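Side-chain contacts in 4'-phospho-dehydrooxetanocin synthase (Bacillus megaterium, PDB 5UL3), which catalyses the oxidative ring contraction of dAMP to an oxetane aldehyde in oxetanocin A biosynthesis, using cobalamin, a [4Fe-4S] cluster and S-adenosylmethionine: residues Q598-S603 / E635-L640; D602-V607 / K726-D731. All coordinates share one frame; numbering follows the deposited sequence. Where two conformers were deposited one is given.

Overall arrangement
Both contacts start from helix 588-617, in an all-helical part of the chain consistent with the C-terminal helix bundle of this enzyme. Their segments on that helix overlap at Asp602 and Ser603, and their centres lie 12 Å apart. Contact 1 joins 598-603 to helix 620-648, the next helix along the chain, whereas contact 2 joins 602-607 to helix 720-730; 118 residues lie between segments 602-607 and 726-731. One long helix thus packs against both an early and a late member of the bundle. Trp600 comes from helix 588-617 in contact 1, Trp728 from the partner helix in contact 2, and helix 683-709 touches side chains of both contacts. Both lie away from the cobalamin and iron-sulfur sites.

Contact 1. Residues Q598-S603 / E635-L640; sequences QMWIDS and EISHFL. With EDO (1,2-ethanediol), chain H.
Trp600 reaches from helix 588-617 to helix 620-648 and makes all the side-chain contacts between the two segments. Its polar contact is a hydrogen bond from NE1 to Ser637 OG, 3.0 Å long and fairly straight at 160°, with the oxygen at the ring edge and close to the ring plane. A small serine suits this position: its hydroxyl accepts the indole N-H and is also bonded to His633 O, one turn earlier in its own helix. The buried indole nitrogen is thus satisfied without a bulky partner.

Apolar packing uses other parts of the indole. Leu640 brings CD2 over one face, 3.7 Å from the centroid of the five-membered ring, a CH-pi contact; leucine suits the place because a terminal methyl can lie over an aromatic face. This methyl is offset toward the rim and lies 3.6 Å from Trp600 CD2. Ile636 comes in obliquely, its CG2 3.8 Å from Trp600 CZ2, and the two side chains cross at roughly a right angle; the beta-branch of isoleucine sets this methyl close to its own helix, against the indole. With CG anti to the backbone N (chi1 176°), the tryptophan carries its ring out toward helix 620-648. The axes of the two segments are 11.6 Å apart.

Turned to another side of helix 620-648, His638 ND1 is hydrogen-bonded at 2.7 Å to O1 of an ethanediol, probably from the crystallisation liquor, while its NE2 is held by Glu494; both ring nitrogens are therefore engaged.

Met690 of helix 683-709 touches both Trp600 and Leu640. The two segments run nearly antiparallel, at 160°, on successive helices that form a helical hairpin, here with a third helix packed against it, as in an antiparallel helix bundle.

Contact 2. Residues D602-V607 / K726-D731; sequences DSNFGV and KRWFSD
Trp728 and Asn604 lie side by side and point the same way, their ring and amide planes only 21° apart. In this near-coplanar setting Trp728 NE1 donates to Asn604 OD1 at 3.0 Å, with an N-H...O angle of 150°. The nitrogen lies in the carbonyl plane of the amide, whereas OD1 is tilted somewhat from the indole plane. Asparagine suits the place because its short side chain carries a carbonyl acceptor to a buried N-H.

Nearby, the backbone oxygen Ser603 O comes within 3.2 Å of Trp728 CD1, so two oxygens gather round the pyrrole part of the indole. Val607 approaches differently, crossing the tryptophan side chain at about a right angle with its CG2 3.8 Å from Trp728 CB. Its rotamer makes CG2 the branch that meets the tryptophan, and the compact branched valine fits against the base of the larger residue.

Segments 602-607 and 726-730 run nearly antiparallel, at 158°, with 9.6 Å between their axes. Met697 and Leu701 of helix 683-709 also touch Trp728, placing its indole where helices 588-617, 683-709 and 720-730 come together.

Contact 1. Residues Q598-S603 / E635-L640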
ATOM      1  N   GLN A 598     -24.271  -6.784   0.108  1.00 27.83           N
ATOM      2  CA  GLN A 598     -23.924  -5.412   0.484  1.00 33.05           C
ATOM      3  C   GLN A 598     -24.904  -4.855   1.512  1.00 31.87           C
ATOM      4  O   GLN A 598     -24.497  -4.172   2.460  1.00 30.75           O
ATOM      5  CB  GLN A 598     -23.878  -4.495  -0.736  1.00 33.27           C
ATOM      6  CG  GLN A 598     -23.468  -3.082  -0.360  1.00 33.42           C
ATOM      7  CD  GLN A 598     -22.026  -3.033   0.126  1.00 36.74           C
ATOM      8  OE1 GLN A 598     -21.111  -3.453  -0.585  1.00 38.73           O
ATOM      9  NE2 GLN A 598     -21.819  -2.535   1.337  1.00 35.72           N
ATOM     10  N   MET A 599     -26.202  -5.123   1.347  1.00 28.73           N
ATOM     11  CA  MET A 599     -27.160  -4.634   2.333  1.00 26.26           C
ATOM     12  C   MET A 599     -26.942  -5.301   3.689  1.00 25.71           C
ATOM     13  O   MET A 599     -27.098  -4.664   4.735  1.00 31.23           O
ATOM     14  CB  MET A 599     -28.592  -4.866   1.833  1.00 29.68           C
ATOM     15  CG  MET A 599     -28.898  -4.087   0.568  1.00 33.48           C
ATOM     16  SD  MET A 599     -30.561  -4.456  -0.082  1.00 41.52           S
ATOM     17  CE  MET A 599     -31.497  -3.152   0.675  1.00 49.14           C
ATOM     18  N   TRP A 600     -26.568  -6.578   3.687  1.00 24.29           N
ATOM     19  CA  TRP A 600     -26.215  -7.246   4.934  1.00 26.32           C
ATOM     20  C   TRP A 600     -25.062  -6.521   5.613  1.00 27.43           C
ATOM     21  O   TRP A 600     -25.129  -6.201   6.800  1.00 27.79           O
ATOM     22  CB  TRP A 600     -25.837  -8.697   4.648  1.00 25.27           C
ATOM     23  CG  TRP A 600     -25.356  -9.468   5.838  1.00 28.00           C
ATOM     24  CD1 TRP A 600     -24.050  -9.665   6.228  1.00 29.75           C
ATOM     25  CD2 TRP A 600     -26.167 -10.188   6.774  1.00 27.42           C
ATOM     26  NE1 TRP A 600     -24.013 -10.463   7.357  1.00 27.07           N
ATOM     27  CE2 TRP A 600     -25.297 -10.791   7.711  1.00 27.02           C
ATOM     28  CE3 TRP A 600     -27.544 -10.385   6.910  1.00 32.48           C
ATOM     29  CZ2 TRP A 600     -25.768 -11.570   8.769  1.00 35.28           C
ATOM     30  CZ3 TRP A 600     -28.005 -11.167   7.958  1.00 31.02           C
ATOM     31  CH2 TRP A 600     -27.124 -11.747   8.871  1.00 29.28           C
ATOM     32  N   ILE A 601     -23.998  -6.250   4.858  1.00 27.82           N
ATOM     33  CA  ILE A 601     -22.841  -5.549   5.417  1.00 24.28           C
ATOM     34  C   ILE A 601     -23.257  -4.198   5.988  1.00 31.00           C
ATOM     35  O   ILE A 601     -22.899  -3.844   7.118  1.00 26.95           O
ATOM     36  CB  ILE A 601     -21.748  -5.405   4.346  1.00 26.31           C
ATOM     37  CG1 ILE A 601     -21.136  -6.780   4.081  1.00 25.62           C
ATOM     38  CG2 ILE A 601     -20.706  -4.356   4.792  1.00 28.23           C
ATOM     39  CD1 ILE A 601     -20.358  -6.895   2.766  1.00 26.07           C
ATOM     40  N   ASP A 602     -24.034  -3.426   5.222  1.00 31.46           N
ATOM     41  CA  ASP A 602     -24.463  -2.113   5.695  1.00 29.14           C
ATOM     42  C   ASP A 602     -25.282  -2.222   6.979  1.00 30.63           C
ATOM     43  O   ASP A 602     -25.165  -1.373   7.873  1.00 30.09           O
ATOM     44  CB  ASP A 602     -25.279  -1.403   4.608  1.00 34.30           C
ATOM     45  CG  ASP A 602     -24.439  -1.012   3.391  1.00 36.98           C
ATOM     46  OD1 ASP A 602     -23.196  -1.101   3.450  1.00 35.31           O
ATOM     47  OD2 ASP A 602     -25.035  -0.610   2.365  1.00 41.38           O
ATOM     48  N   SER A 603     -26.109  -3.268   7.087  0.50 28.09           N
ATOM     49  CA  SER A 603     -27.019  -3.446   8.216  0.50 29.17           C
ATOM     50  C   SER A 603     -26.298  -3.790   9.514  0.50 28.18           C
ATOM     51  O   SER A 603     -26.862  -3.588  10.597  0.50 26.78           O
ATOM     52  CB  SER A 603     -28.042  -4.541   7.892  0.50 27.44           C
ATOM     53  OG  SER A 603     -27.449  -5.835   7.851  0.50 23.03           O
ATOM     54  N   GLU A 635     -18.839 -16.055  10.806  1.00 27.98           N
ATOM     55  CA  GLU A 635     -19.484 -17.333  10.550  1.00 27.23           C
ATOM     56  C   GLU A 635     -20.910 -17.133  10.041  1.00 29.13           C
ATOM     57  O   GLU A 635     -21.313 -17.714   9.025  1.00 30.34           O
ATOM     58  CB  GLU A 635     -19.441 -18.131  11.854  1.00 38.48           C
ATOM     59  CG  GLU A 635     -19.874 -19.559  11.837  1.00 50.28           C
ATOM     60  CD  GLU A 635     -19.624 -20.200  13.194  1.00 50.87           C
ATOM     61  OE1 GLU A 635     -18.443 -20.436  13.522  1.00 53.07           O
ATOM     62  OE2 GLU A 635     -20.593 -20.416  13.951  1.00 62.65           O
ATOM     63  N   ILE A 636     -21.679 -16.272  10.713  1.00 27.13           N
ATOM     64  CA  ILE A 636     -23.055 -16.012  10.287  1.00 29.46           C
ATOM     65  C   ILE A 636     -23.073 -15.392   8.895  1.00 28.71           C
ATOM     66  O   ILE A 636     -23.938 -15.710   8.070  1.00 29.92           O
ATOM     67  CB  ILE A 636     -23.780 -15.112  11.308  1.00 29.81           C
ATOM     68  CG1 ILE A 636     -23.890 -15.799  12.672  1.00 29.53           C
ATOM     69  CG2 ILE A 636     -25.165 -14.726  10.795  1.00 28.88           C
ATOM     70  CD1 ILE A 636     -24.365 -14.826  13.783  1.00 28.25           C
ATOM     71  N   SER A 637     -22.117 -14.502   8.611  1.00 27.79           N
ATOM     72  CA  SER A 637     -22.047 -13.872   7.294  1.00 26.50           C
ATOM     73  C   SER A 637     -21.689 -14.878   6.206  1.00 29.12           C
ATOM     74  O   SER A 637     -22.208 -14.792   5.087  1.00 26.18           O
ATOM     75  CB  SER A 637     -21.030 -12.727   7.309  1.00 26.98           C
ATOM     76  OG  SER A 637     -21.450 -11.697   8.196  1.00 31.30           O
ATOM     77  N   HIS A 638     -20.787 -15.819   6.498  1.00 25.71           N
ATOM     78  CA  HIS A 638     -20.476 -16.837   5.499  1.00 30.04           C
ATOM     79  C   HIS A 638     -21.704 -17.684   5.190  1.00 32.35           C
ATOM     80  O   HIS A 638     -22.040 -17.926   4.022  1.00 27.61           O
ATOM     81  CB  HIS A 638     -19.338 -17.744   5.960  1.00 26.25           C
ATOM     82  CG  HIS A 638     -19.149 -18.927   5.061  1.00 29.02           C
ATOM     83  ND1 HIS A 638     -18.424 -18.854   3.891  1.00 26.89           N
ATOM     84  CD2 HIS A 638     -19.648 -20.185   5.118  1.00 28.10           C
ATOM     85  CE1 HIS A 638     -18.464 -20.026   3.277  1.00 28.86           C
ATOM     86  NE2 HIS A 638     -19.203 -20.851   4.000  1.00 28.76           N
ATOM     87  N   PHE A 639     -22.379 -18.165   6.225  1.00 29.90           N
ATOM     88  CA  PHE A 639     -23.463 -19.093   5.959  1.00 31.50           C
ATOM     89  C   PHE A 639     -24.735 -18.392   5.516  1.00 32.15           C
ATOM     90  O   PHE A 639     -25.648 -19.062   5.019  1.00 34.83           O
ATOM     91  CB  PHE A 639     -23.690 -19.983   7.177  1.00 31.52           C
ATOM     92  CG  PHE A 639     -22.629 -21.024   7.336  1.00 34.00           C
ATOM     93  CD1 PHE A 639     -22.533 -22.070   6.427  1.00 31.38           C
ATOM     94  CD2 PHE A 639     -21.696 -20.939   8.351  1.00 38.01           C
ATOM     95  CE1 PHE A 639     -21.530 -23.033   6.546  1.00 34.88           C
ATOM     96  CE2 PHE A 639     -20.688 -21.886   8.470  1.00 33.49           C
ATOM     97  CZ  PHE A 639     -20.602 -22.934   7.571  1.00 36.96           C
ATOM     98  N   LEU A 640     -24.795 -17.065   5.635  1.00 26.07           N
ATOM     99  CA  LEU A 640     -25.846 -16.314   4.962  1.00 32.76           C
ATOM    100  C   LEU A 640     -25.864 -16.622   3.472  1.00 30.90           C
ATOM    101  O   LEU A 640     -26.915 -16.941   2.902  1.00 28.75           O
ATOM    102  CB  LEU A 640     -25.656 -14.817   5.172  1.00 26.21           C
ATOM    103  CG  LEU A 640     -26.437 -13.968   4.170  1.00 31.64           C
ATOM    104  CD1 LEU A 640     -27.973 -13.987   4.470  1.00 29.01           C
ATOM    105  CD2 LEU A 640     -25.900 -12.546   4.118  1.00 31.69           C
TER
HETATM  106  C1  EDO H 807     -17.395 -15.841   2.314  1.00 38.12           C
HETATM  107  O1  EDO H 807     -16.860 -16.823   3.210  1.00 36.37           O
HETATM  108  C2  EDO H 807     -16.212 -15.049   1.752  1.00 34.41           C
HETATM  109  O2  EDO H 807     -16.701 -14.134   0.779  1.00 30.58           O

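Contact 2. Residues D602-V607 / K726-D731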
ATOM      1  N   ASP A 602     -24.034  -3.426   5.222  1.00 31.46           N
ATOM      2  CA  ASP A 602     -24.463  -2.113   5.695  1.00 29.14           C
ATOM      3  C   ASP A 602     -25.282  -2.222   6.979  1.00 30.63           C
ATOM      4  O   ASP A 602     -25.165  -1.373   7.873  1.00 30.09           O
ATOM      5  CB  ASP A 602     -25.279  -1.403   4.608  1.00 34.30           C
ATOM      6  CG  ASP A 602     -24.439  -1.012   3.391  1.00 36.98           C
ATOM      7  OD1 ASP A 602     -23.196  -1.101   3.450  1.00 35.31           O
ATOM      8  OD2 ASP A 602     -25.035  -0.610   2.365  1.00 41.38           O
ATOM      9  N   SER A 603     -26.109  -3.268   7.087  0.50 28.09           N
ATOM     10  CA  SER A 603     -27.019  -3.446   8.216  0.50 29.17           C
ATOM     11  C   SER A 603     -26.298  -3.790   9.514  0.50 28.18           C
ATOM     12  O   SER A 603     -26.862  -3.588  10.597  0.50 26.78           O
ATOM     13  CB  SER A 603     -28.042  -4.541   7.892  0.50 27.44           C
ATOM     14  OG  SER A 603     -27.449  -5.835   7.851  0.50 23.03           O
ATOM     15  N   ASN A 604     -25.080  -4.313   9.435  1.00 29.56           N
ATOM     16  CA  ASN A 604     -24.313  -4.706  10.611  1.00 29.93           C
ATOM     17  C   ASN A 604     -23.148  -3.781  10.887  1.00 26.86           C
ATOM     18  O   ASN A 604     -22.438  -3.984  11.878  1.00 27.35           O
ATOM     19  CB  ASN A 604     -23.775  -6.128  10.445  1.00 25.99           C
ATOM     20  CG  ASN A 604     -24.874  -7.146  10.318  1.00 27.49           C
ATOM     21  OD1 ASN A 604     -25.865  -7.084  11.037  1.00 29.17           O
ATOM     22  ND2 ASN A 604     -24.710  -8.088   9.400  1.00 26.02           N
ATOM     23  N   PHE A 605     -22.936  -2.778  10.035  1.00 26.68           N
ATOM     24  CA  PHE A 605     -21.680  -2.041  10.054  1.00 29.04           C
ATOM     25  C   PHE A 605     -21.483  -1.301  11.372  1.00 28.82           C
ATOM     26  O   PHE A 605     -20.397  -1.344  11.959  1.00 29.30           O
ATOM     27  CB  PHE A 605     -21.619  -1.057   8.888  1.00 30.54           C
ATOM     28  CG  PHE A 605     -20.350  -0.269   8.867  1.00 30.58           C
ATOM     29  CD1 PHE A 605     -19.227  -0.778   8.244  1.00 38.07           C
ATOM     30  CD2 PHE A 605     -20.259   0.948   9.522  1.00 33.84           C
ATOM     31  CE1 PHE A 605     -18.038  -0.067   8.248  1.00 46.64           C
ATOM     32  CE2 PHE A 605     -19.078   1.661   9.528  1.00 40.55           C
ATOM     33  CZ  PHE A 605     -17.970   1.151   8.891  1.00 33.43           C
ATOM     34  N   GLY A 606     -22.518  -0.605  11.843  1.00 27.85           N
ATOM     35  CA  GLY A 606     -22.347   0.236  13.024  1.00 31.66           C
ATOM     36  C   GLY A 606     -21.991  -0.566  14.261  1.00 32.48           C
ATOM     37  O   GLY A 606     -21.045  -0.233  14.987  1.00 29.25           O
ATOM     38  N   VAL A 607     -22.738  -1.641  14.511  1.00 26.91           N
ATOM     39  CA  VAL A 607     -22.491  -2.476  15.682  1.00 29.19           C
ATOM     40  C   VAL A 607     -21.148  -3.192  15.558  1.00 29.03           C
ATOM     41  O   VAL A 607     -20.364  -3.239  16.511  1.00 28.47           O
ATOM     42  CB  VAL A 607     -23.647  -3.474  15.885  1.00 33.83           C
ATOM     43  CG1 VAL A 607     -23.349  -4.401  17.034  1.00 35.89           C
ATOM     44  CG2 VAL A 607     -24.950  -2.742  16.139  1.00 37.99           C
ATOM     45  N   LYS A 726     -29.150  -0.703  20.216  1.00 31.93           N
ATOM     46  CA  LYS A 726     -30.550  -0.282  20.257  1.00 31.43           C
ATOM     47  C   LYS A 726     -31.074  -0.001  18.856  1.00 33.39           C
ATOM     48  O   LYS A 726     -32.168  -0.450  18.487  1.00 33.72           O
ATOM     49  CB  LYS A 726     -30.696   0.962  21.140  1.00 34.02           C
ATOM     50  CG  LYS A 726     -32.134   1.447  21.283  1.00 35.30           C
ATOM     51  CD  LYS A 726     -32.189   2.682  22.169  1.00 39.95           C
ATOM     52  CE  LYS A 726     -33.644   3.013  22.525  1.00 55.38           C
ATOM     53  NZ  LYS A 726     -33.747   4.187  23.435  1.00 65.85           N
ATOM     54  N   ARG A 727     -30.289   0.722  18.056  1.00 32.28           N
ATOM     55  CA  ARG A 727     -30.667   0.996  16.676  1.00 33.49           C
ATOM     56  C   ARG A 727     -30.763  -0.286  15.859  1.00 35.37           C
ATOM     57  O   ARG A 727     -31.705  -0.458  15.075  1.00 33.40           O
ATOM     58  CB  ARG A 727     -29.657   1.960  16.055  1.00 34.93           C
ATOM     59  CG  ARG A 727     -30.048   2.495  14.691  1.00 51.08           C
ATOM     60  CD  ARG A 727     -29.020   3.512  14.220  1.00 56.42           C
ATOM     61  NE  ARG A 727     -28.610   4.355  15.338  1.00 74.24           N
ATOM     62  CZ  ARG A 727     -29.233   5.469  15.706  1.00 76.49           C
ATOM     63  NH1 ARG A 727     -28.793   6.162  16.749  1.00 68.75           N
ATOM     64  NH2 ARG A 727     -30.297   5.892  15.030  1.00 84.21           N
ATOM     65  N   TRP A 728     -29.802  -1.203  16.031  1.00 29.19           N
ATOM     66  CA  TRP A 728     -29.826  -2.456  15.271  1.00 29.85           C
ATOM     67  C   TRP A 728     -31.125  -3.222  15.508  1.00 35.24           C
ATOM     68  O   TRP A 728     -31.775  -3.680  14.557  1.00 34.28           O
ATOM     69  CB  TRP A 728     -28.625  -3.337  15.631  1.00 26.49           C
ATOM     70  CG  TRP A 728     -28.439  -4.470  14.637  1.00 26.79           C
ATOM     71  CD1 TRP A 728     -27.624  -4.468  13.537  1.00 28.69           C
ATOM     72  CD2 TRP A 728     -29.110  -5.738  14.632  1.00 28.42           C
ATOM     73  NE1 TRP A 728     -27.738  -5.662  12.855  1.00 26.98           N
ATOM     74  CE2 TRP A 728     -28.645  -6.458  13.504  1.00 24.16           C
ATOM     75  CE3 TRP A 728     -30.055  -6.340  15.471  1.00 26.82           C
ATOM     76  CZ2 TRP A 728     -29.085  -7.745  13.203  1.00 28.75           C
ATOM     77  CZ3 TRP A 728     -30.495  -7.618  15.166  1.00 32.71           C
ATOM     78  CH2 TRP A 728     -30.012  -8.305  14.043  1.00 32.45           C
ATOM     79  N   PHE A 729     -31.512  -3.384  16.777  1.00 32.92           N
ATOM     80  CA  PHE A 729     -32.740  -4.112  17.075  1.00 37.49           C
ATOM     81  C   PHE A 729     -33.944  -3.421  16.452  1.00 32.21           C
ATOM     82  O   PHE A 729     -34.811  -4.081  15.868  1.00 35.63           O
ATOM     83  CB  PHE A 729     -32.912  -4.264  18.590  1.00 31.68           C
ATOM     84  CG  PHE A 729     -31.870  -5.160  19.226  1.00 27.86           C
ATOM     85  CD1 PHE A 729     -31.623  -6.426  18.708  1.00 29.76           C
ATOM     86  CD2 PHE A 729     -31.116  -4.717  20.314  1.00 31.53           C
ATOM     87  CE1 PHE A 729     -30.665  -7.259  19.269  1.00 29.72           C
ATOM     88  CE2 PHE A 729     -30.158  -5.542  20.888  1.00 29.91           C
ATOM     89  CZ  PHE A 729     -29.928  -6.814  20.362  1.00 25.88           C
ATOM     90  N   SER A 730     -33.993  -2.089  16.525  1.00 32.37           N
ATOM     91  CA  SER A 730     -35.135  -1.373  15.967  1.00 43.95           C
ATOM     92  C   SER A 730     -35.148  -1.398  14.443  1.00 45.04           C
ATOM     93  O   SER A 730     -36.211  -1.211  13.845  1.00 38.37           O
ATOM     94  CB  SER A 730     -35.150   0.074  16.462  1.00 41.23           C
ATOM     95  OG  SER A 730     -34.567   0.937  15.507  1.00 54.91           O
ATOM     96  N   ASP A 731     -34.003  -1.629  13.803  1.00 37.09           N
ATOM     97  CA  ASP A 731     -33.927  -1.659  12.347  1.00 39.25           C
ATOM     98  C   ASP A 731     -34.084  -3.051  11.756  1.00 35.73           C
ATOM     99  O   ASP A 731     -33.935  -3.201  10.537  1.00 40.49           O
ATOM    100  CB  ASP A 731     -32.594  -1.067  11.871  1.00 37.14           C
ATOM    101  CG  ASP A 731     -32.513   0.424  12.093  1.00 40.84           C
ATOM    102  OD1 ASP A 731     -33.580   1.056  12.233  1.00 49.85           O
ATOM    103  OD2 ASP A 731     -31.393   0.970  12.129  1.00 42.32           O
TER